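Local coordinates for protein pyridoxal kinase (Lactobacillus plantarum, PDB 3H74) that probably phosphorylates pyridoxal, transferring a phosphate group from ATP to give the enzyme cofactor pyridoxal 5'-phosphate, at residues S40-H45 with G50-V55. Residues are numbered along the deposited sequence; the frame is centred on the assembly and turned at random.
Sequences SLLSTH and GTPAVV
Pro52, the one ring pressed into the contact, turns its CB-CG side to 40-45: CB lies 3.5 Å from Thr44 O, and CG lies 4.2 Å from Leu42 CD2. The two segments form an antiparallel beta hairpin in which short strand 54-55 borders the main sheet of this ribokinase-clan fold, beside strand 32-42, whose other side bonds to Leu12 of strand 4-13. The register is defined by two pairs. Leu41 and Val55, hydrogen-bonded through Val55 N to Leu41 O (2.8 Å, 162° at the hydrogen), lie side by side on one face; Leu42 and Val54, a non-hydrogen-bonded pair, do so on the other, with Leu42 CD2 3.8 Å from Val54 CG2. Where the strand turns its corner, Ser43 grips both polar backbone atoms of Ala53. Its N donates to Ala53 O, bent to 143° at the hydrogen, while its OG accepts from Ala53 N at 2.9 Å, probably taking the role Ser43 O would have in regular pairing. A chi1 of 53°, which sets OG between the backbone N and carbonyl carbon, brings the hydroxyl there. An alanine here would lack OG and would probably leave Ala53 N without this acceptor, weakening the hairpin beyond its last regular pair. Water closes both ends: one bridges Ser40 OG and Val55 O, and a second donates to His45 O and Gly50 O, its oxygen 2.8 Å from each of these two.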
# COMPACT_ATOMS: atom_id res chain seq x y z
N SER A 40 -4.66 6.57 11.89
CA SER A 40 -4.03 6.53 13.21
C SER A 40 -3.02 7.67 13.19
O SER A 40 -2.46 7.96 12.13
CB SER A 40 -3.32 5.19 13.43
OG SER A 40 -2.72 5.12 14.71
N LEU A 41 -2.80 8.31 14.33
CA LEU A 41 -1.84 9.41 14.42
C LEU A 41 -0.85 9.08 15.54
O LEU A 41 -1.26 8.86 16.69
CB LEU A 41 -2.58 10.72 14.71
CG LEU A 41 -1.72 11.98 14.84
CD1 LEU A 41 -0.86 12.27 13.60
CD2 LEU A 41 -2.62 13.16 15.16
N LEU A 42 0.44 9.04 15.21
CA LEU A 42 1.47 8.55 16.14
C LEU A 42 2.60 9.54 16.26
O LEU A 42 2.95 10.22 15.29
CB LEU A 42 2.07 7.23 15.65
CG LEU A 42 1.14 6.06 15.33
CD1 LEU A 42 0.63 6.11 13.88
CD2 LEU A 42 1.87 4.75 15.54
N SER A 43 3.22 9.59 17.44
CA SER A 43 4.41 10.43 17.64
C SER A 43 5.58 9.99 16.75
O SER A 43 6.35 10.83 16.24
CB SER A 43 4.83 10.42 19.11
OG SER A 43 5.00 9.09 19.56
N THR A 44 5.74 8.67 16.61
CA THR A 44 6.76 8.06 15.76
C THR A 44 6.16 6.76 15.22
O THR A 44 5.15 6.28 15.75
CB THR A 44 8.04 7.64 16.55
OG1 THR A 44 7.74 6.54 17.42
CG2 THR A 44 8.64 8.78 17.38
N HIS A 45 6.79 6.15 14.22
CA HIS A 45 6.35 4.82 13.86
C HIS A 45 6.72 3.81 14.95
O HIS A 45 7.40 4.15 15.94
CB HIS A 45 6.77 4.39 12.43
CG HIS A 45 8.24 4.22 12.22
ND1 HIS A 45 9.01 3.33 12.95
CD2 HIS A 45 9.07 4.77 11.30
CE1 HIS A 45 10.26 3.37 12.49
NE2 HIS A 45 10.31 4.24 11.50
N GLY A 50 10.75 2.97 20.70
CA GLY A 50 9.96 2.67 21.90
C GLY A 50 8.49 2.98 21.66
O GLY A 50 8.10 3.43 20.57
N THR A 51 7.68 2.77 22.68
CA THR A 51 6.23 2.87 22.59
C THR A 51 5.80 4.29 22.20
O THR A 51 6.06 5.23 22.93
CB THR A 51 5.60 2.51 23.93
OG1 THR A 51 6.01 1.18 24.28
CG2 THR A 51 4.08 2.55 23.85
N PRO A 52 5.16 4.44 21.02
CA PRO A 52 4.72 5.77 20.63
C PRO A 52 3.45 6.25 21.32
O PRO A 52 2.68 5.45 21.87
CB PRO A 52 4.50 5.66 19.12
CG PRO A 52 4.55 4.25 18.78
CD PRO A 52 4.90 3.43 19.98
N ALA A 53 3.25 7.56 21.27
CA ALA A 53 2.02 8.20 21.74
C ALA A 53 1.05 8.26 20.57
O ALA A 53 1.36 8.86 19.53
CB ALA A 53 2.32 9.60 22.26
N VAL A 54 -0.11 7.63 20.70
CA VAL A 54 -1.00 7.39 19.58
C VAL A 54 -2.40 7.90 19.87
O VAL A 54 -2.95 7.63 20.95
CB VAL A 54 -1.08 5.87 19.28
CG1 VAL A 54 -2.06 5.58 18.13
CG2 VAL A 54 0.30 5.29 18.97
N VAL A 55 -2.98 8.63 18.92
CA VAL A 55 -4.37 9.05 19.01
C VAL A 55 -5.24 7.99 18.35
O VAL A 55 -5.00 7.59 17.20
CB VAL A 55 -4.62 10.39 18.30
CG1 VAL A 55 -6.07 10.84 18.53
CG2 VAL A 55 -3.66 11.45 18.80
O HOH W 1 -4.84 4.97 16.38
O HOH W 2 8.81 2.75 17.94